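Side-chain contacts in extracellular solute-binding protein family 5 (Brucella melitensis, PDB 4ONY), which probably captures peptides or related solutes in the periplasm and delivers them to an ABC transporter for import: residues S354-S359 / L493-E498; E529-A534 / A538-A543. All coordinates share one frame; numbering follows the deposited sequence.

Contact 1 (S354-S359 / L493-E498)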
loop_
_atom_site.group_PDB
_atom_site.type_symbol
_atom_site.label_atom_id
_atom_site.label_comp_id
_atom_site.label_asym_id
_atom_site.label_seq_id
_atom_site.Cartn_x
_atom_site.Cartn_y
_atom_site.Cartn_z
ATOM N N SER A 354 7.784 3.713 13.180
ATOM C CA SER A 354 7.937 4.718 12.130
ATOM C C SER A 354 6.705 4.693 11.218
ATOM O O SER A 354 6.085 3.636 11.059
ATOM C CB SER A 354 9.146 4.331 11.278
ATOM O OG SER A 354 9.298 5.111 10.090
ATOM N N PHE A 355 6.453 5.817 10.564
ATOM C CA PHE A 355 5.457 5.881 9.510
ATOM C C PHE A 355 5.946 5.232 8.206
ATOM O O PHE A 355 5.163 5.106 7.290
ATOM C CB PHE A 355 5.027 7.334 9.301
ATOM C CG PHE A 355 4.276 7.901 10.481
ATOM C CD1 PHE A 355 2.931 7.753 10.572
ATOM C CD2 PHE A 355 4.932 8.529 11.496
ATOM C CE1 PHE A 355 2.233 8.244 11.638
ATOM C CE2 PHE A 355 4.252 9.021 12.595
ATOM C CZ PHE A 355 2.895 8.892 12.657
ATOM N N TRP A 356 7.222 4.804 8.141
ATOM C CA TRP A 356 7.705 3.984 7.035
ATOM C C TRP A 356 8.382 2.734 7.627
ATOM O O TRP A 356 9.412 2.266 7.149
ATOM C CB TRP A 356 8.625 4.793 6.075
ATOM C CG TRP A 356 7.787 5.737 5.244
ATOM C CD1 TRP A 356 7.179 5.474 4.042
ATOM C CD2 TRP A 356 7.373 7.057 5.613
ATOM N NE1 TRP A 356 6.417 6.552 3.628
ATOM C CE2 TRP A 356 6.507 7.537 4.571
ATOM C CE3 TRP A 356 7.631 7.877 6.713
ATOM C CZ2 TRP A 356 5.934 8.787 4.605
ATOM C CZ3 TRP A 356 7.062 9.130 6.747
ATOM C CH2 TRP A 356 6.208 9.585 5.694
ATOM N N GLU A 357 7.737 2.182 8.644
ATOM C CA GLU A 357 8.201 1.018 9.390
ATOM C C GLU A 357 8.730 -0.114 8.508
ATOM O O GLU A 357 8.046 -0.600 7.611
ATOM C CB GLU A 357 7.044 0.481 10.234
ATOM C CG GLU A 357 7.348 -0.739 11.105
ATOM C CD GLU A 357 8.415 -0.490 12.149
ATOM O OE1 GLU A 357 8.500 0.623 12.677
ATOM O OE2 GLU A 357 9.181 -1.427 12.461
ATOM N N GLY A 358 9.910 -0.569 8.858
ATOM C CA GLY A 358 10.535 -1.726 8.238
ATOM C C GLY A 358 11.216 -1.434 6.921
ATOM O O GLY A 358 11.677 -2.379 6.262
ATOM N N SER A 359 11.249 -0.167 6.492
ATOM C CA SER A 359 11.852 0.176 5.219
ATOM C C SER A 359 13.054 1.087 5.420
ATOM O O SER A 359 13.254 1.648 6.482
ATOM C CB SER A 359 10.830 0.865 4.295
ATOM O OG SER A 359 10.559 2.208 4.703
ATOM N N LEU A 493 6.937 2.819 -0.618
ATOM C CA LEU A 493 8.288 3.300 -0.838
ATOM C C LEU A 493 8.304 4.550 -1.726
ATOM O O LEU A 493 9.366 5.077 -1.962
ATOM C CB LEU A 493 9.153 2.203 -1.490
ATOM C CG LEU A 493 9.670 1.112 -0.553
ATOM C CD1 LEU A 493 10.543 0.075 -1.256
ATOM C CD2 LEU A 493 10.450 1.682 0.619
ATOM N N SER A 494 7.150 5.026 -2.178
ATOM C CA SER A 494 7.072 6.199 -3.066
ATOM C C SER A 494 6.073 7.210 -2.572
ATOM O O SER A 494 5.124 7.554 -3.286
ATOM C CB SER A 494 6.606 5.719 -4.431
ATOM O OG SER A 494 7.504 4.708 -4.872
ATOM N N PRO A 495 6.219 7.653 -1.301
ATOM C CA PRO A 495 5.297 8.667 -0.872
ATOM C C PRO A 495 5.378 9.865 -1.827
ATOM O O PRO A 495 6.467 10.247 -2.299
ATOM C CB PRO A 495 5.764 8.983 0.532
ATOM C CG PRO A 495 7.203 8.632 0.554
ATOM C CD PRO A 495 7.276 7.416 -0.329
ATOM N N GLY A 496 4.212 10.417 -2.130
ATOM C CA GLY A 496 4.077 11.519 -3.083
ATOM C C GLY A 496 2.941 12.466 -2.707
ATOM O O GLY A 496 2.793 12.851 -1.534
ATOM N N ASN A 497 2.151 12.865 -3.716
ATOM C CA ASN A 497 1.123 13.889 -3.563
ATOM C C ASN A 497 0.064 13.571 -2.513
ATOM O O ASN A 497 -0.445 14.492 -1.873
ATOM C CB ASN A 497 0.436 14.135 -4.912
ATOM C CG ASN A 497 1.412 14.686 -5.949
ATOM O OD1 ASN A 497 2.326 15.442 -5.615
ATOM N ND2 ASN A 497 1.284 14.238 -7.198
ATOM N N GLU A 498 -0.234 12.278 -2.307
ATOM C CA GLU A 498 -1.192 11.868 -1.273
ATOM C C GLU A 498 -0.781 12.346 0.153
ATOM O O GLU A 498 -1.618 12.482 1.043
ATOM C CB GLU A 498 -1.474 10.358 -1.351
ATOM C CG GLU A 498 -0.401 9.452 -0.723
ATOM C CD GLU A 498 0.937 9.488 -1.450
ATOM O OE1 GLU A 498 0.958 9.797 -2.675
ATOM O OE2 GLU A 498 1.976 9.196 -0.814
#

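Contact 2 (E529-A534 / A538-A543)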
loop_
_atom_site.group_PDB
_atom_site.type_symbol
_atom_site.label_atom_id
_atom_site.label_comp_id
_atom_site.label_asym_id
_atom_site.label_seq_id
_atom_site.Cartn_x
_atom_site.Cartn_y
_atom_site.Cartn_z
ATOM N N GLU A 529 7.207 19.162 0.712
ATOM C CA GLU A 529 7.774 19.874 -0.448
ATOM C C GLU A 529 9.125 19.287 -0.842
ATOM O O GLU A 529 9.383 19.081 -2.008
ATOM C CB GLU A 529 7.916 21.372 -0.189
ATOM C CG GLU A 529 6.587 22.069 -0.019
ATOM C CD GLU A 529 6.698 23.460 0.558
ATOM O OE1 GLU A 529 7.783 24.099 0.339
ATOM O OE2 GLU A 529 5.686 23.891 1.181
ATOM N N ALA A 530 9.976 19.027 0.155
ATOM C CA ALA A 530 11.298 18.521 -0.101
ATOM C C ALA A 530 11.247 17.133 -0.721
ATOM O O ALA A 530 11.978 16.866 -1.647
ATOM C CB ALA A 530 12.112 18.485 1.182
ATOM N N LEU A 531 10.382 16.243 -0.234
ATOM C CA LEU A 531 10.343 14.898 -0.832
ATOM C C LEU A 531 9.795 14.947 -2.249
ATOM O O LEU A 531 10.241 14.190 -3.120
ATOM C CB LEU A 531 9.642 13.844 0.042
ATOM C CG LEU A 531 8.129 13.928 0.210
ATOM C CD1 LEU A 531 7.410 13.141 -0.866
ATOM C CD2 LEU A 531 7.687 13.437 1.550
ATOM N N LEU A 532 8.912 15.877 -2.519
ATOM C CA LEU A 532 8.437 16.070 -3.870
ATOM C C LEU A 532 9.470 16.741 -4.792
ATOM O O LEU A 532 9.451 16.486 -5.951
ATOM C CB LEU A 532 7.132 16.856 -3.875
ATOM C CG LEU A 532 5.936 16.157 -3.239
ATOM C CD1 LEU A 532 4.755 17.107 -3.068
ATOM C CD2 LEU A 532 5.508 14.997 -4.122
ATOM N N ALA A 533 10.337 17.599 -4.264
ATOM C CA ALA A 533 11.377 18.270 -5.060
ATOM C C ALA A 533 12.545 17.337 -5.360
ATOM O O ALA A 533 13.276 17.577 -6.288
ATOM C CB ALA A 533 11.886 19.537 -4.331
ATOM N N ALA A 534 12.701 16.266 -4.600
ATOM C CA ALA A 534 13.878 15.394 -4.686
ATOM C C ALA A 534 13.955 14.757 -6.058
ATOM O O ALA A 534 12.967 14.290 -6.556
ATOM C CB ALA A 534 13.829 14.299 -3.635
ATOM N N ALA A 538 18.794 9.395 -3.050
ATOM C CA ALA A 538 19.421 9.796 -1.792
ATOM C C ALA A 538 18.750 10.990 -1.118
ATOM O O ALA A 538 18.428 10.951 0.088
ATOM C CB ALA A 538 20.894 10.098 -2.018
ATOM N N ASP A 539 18.547 12.052 -1.893
ATOM C CA ASP A 539 17.801 13.203 -1.424
ATOM C C ASP A 539 16.385 12.852 -1.016
ATOM O O ASP A 539 15.874 13.445 -0.082
ATOM C CB ASP A 539 17.738 14.312 -2.467
ATOM C CG ASP A 539 19.072 14.959 -2.689
ATOM O OD1 ASP A 539 20.013 14.641 -1.926
ATOM O OD2 ASP A 539 19.149 15.788 -3.622
ATOM N N PHE A 540 15.766 11.930 -1.744
ATOM C CA PHE A 540 14.414 11.525 -1.458
ATOM C C PHE A 540 14.358 10.787 -0.107
ATOM O O PHE A 540 13.483 11.083 0.741
ATOM C CB PHE A 540 13.871 10.671 -2.593
ATOM C CG PHE A 540 12.449 10.226 -2.405
ATOM C CD1 PHE A 540 11.402 11.127 -2.550
ATOM C CD2 PHE A 540 12.144 8.926 -2.080
ATOM C CE1 PHE A 540 10.081 10.744 -2.400
ATOM C CE2 PHE A 540 10.810 8.506 -1.955
ATOM C CZ PHE A 540 9.775 9.419 -2.089
ATOM N N VAL A 541 15.230 9.823 0.088
ATOM C CA VAL A 541 15.274 9.089 1.323
ATOM C C VAL A 541 15.507 10.045 2.506
ATOM O O VAL A 541 14.881 9.914 3.566
ATOM C CB VAL A 541 16.335 7.981 1.300
ATOM C CG1 VAL A 541 16.534 7.381 2.700
ATOM C CG2 VAL A 541 15.952 6.869 0.313
ATOM N N SER A 542 16.388 11.011 2.322
ATOM C CA SER A 542 16.664 11.942 3.375
ATOM C C SER A 542 15.410 12.756 3.707
ATOM O O SER A 542 15.072 12.961 4.879
ATOM C CB SER A 542 17.802 12.867 2.970
ATOM O OG SER A 542 19.016 12.142 2.951
ATOM N N ALA A 543 14.711 13.210 2.676
ATOM C CA ALA A 543 13.534 14.064 2.907
ATOM C C ALA A 543 12.415 13.302 3.591
ATOM O O ALA A 543 11.715 13.838 4.452
ATOM C CB ALA A 543 13.052 14.681 1.590
#

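Contact 1 (S354-S359 / L493-E498)
A small, buried apolar contact joins two loops, one following strand 350-351 and the other following strand 484-489. Both strands belong to the same mixed six-stranded sheet, and both loops fall within the range of the family 5 solute-binding domain. The touch is made by Trp356 and Ser359 on one loop and by Pro495 and Leu493 on the other. Trp356 meets Pro495 with NE1 and CZ2 of its indole. Its NE1 lies 3.8 Å from Pro495 CG, and its CZ2 lies 4.1 Å from Pro495 CB. The indole and the proline meet at a slant. Trp356 CG stands anti to the carbonyl carbon (chi1 -74°), which carries the indole out from its loop to the proline. The second touch is lighter: methyl CD2 of Leu493 meets Ser359 CB at 3.8 Å. The leucine CB points away from the other loop, but its CD2 branch turns back to it.

No hydrogen bond crosses between the loops. Each is shaped from within. Residues 356-359 form a type II beta turn, with Gly358 at positive phi. Trp356 O closes it, accepting from Ser359 N and also from Ser359 OG at 2.7 Å. Ser354 OG accepts from Trp356 N at 2.9 Å, which makes an ST turn just ahead of the indole. In the other loop, Gly496 N gives a nearly straight bond of 2.9 Å to Glu498 OE2, met on the syn side of the carboxylate and 23° out of its plane.

Helix 537-553 packs beside the indole through Val544, Leu547 and Asp548. Asp548 also bonds Ser354 OG and Phe355 N. The other loop is tied to this helix by Arg537, which bonds Leu493 O, and it leads directly into helix 499-503.

Contact 2 (E529-A534 / A538-A543)
Phe540 lays the edge of its ring against the end of helix 522-533, where it meets the backbone carbonyl of Leu531. Ring atom CD1 is 3.3 Å from Leu531 O, and the oxygen lies in the plane of the ring. Phe540 CE1 also reaches Leu531 CD1 at 3.9 Å, the two side chains meeting at a slant. The phenylalanine CG is anti to the backbone N (chi1 -179°). This places the ring against helix 522-533, although CB does not point there.

Alanines line the close approach of the backbones, where Leu531 CA and Ala543 CA are 5.0 Å apart. Ala543 CB sits 3.6 Å from Leu531 N and also touches Ala530 CB at 3.9 Å. Ala534 CB packs on the start of the other helix, 3.6 Å from Phe540 CA and 4.1 Å from Asp539 CB. Ala534 is the first residue to leave helical geometry, and its methyl lies against the first turn of helix 537-553.

Helices 522-533 and 537-553 form an antiparallel helical hairpin with a very short connection. The axes of the two short helical segments approach to 8.3 Å at an angle of 165°. Leu531 continues along the second helix to Val544 and Leu547. Helix 370-376 lies nearby, with Leu375 against Ala530 and Arg371 against Ser542. The Phe540 ring also meets the ring of His22, with the planes about 30° apart.

No hydrogen bond or salt bridge crosses between the segments. The contact here is made by methyl groups, one leucine, one ring and the CB of Asp539. The in-plane approach of Leu531 O puts this oxygen by the ring hydrogens, which carry a slight positive charge. A weak electrostatic attraction may therefore add to the apolar packing.

In the fold
Both contacts are buried. Contact 1 lies closer to the middle of the chain, its centre about 9 Å from the centre of the chain, against about 20 Å for contact 2. Helix 537-553 serves both: it forms one arm of the hairpin in contact 2 and packs further along against the loop 354-359. Pro495 joins them directly, since its carbonyl oxygen O lies 3.4 Å from Leu531 CD1 and 3.4 Å from Phe540 CZ. Their makeup differs with their place. Contact 1 brings together loops far apart in sequence through an indole and a proline. Contact 2 joins helices adjacent in sequence, mostly through alanine methyls and a ring edge.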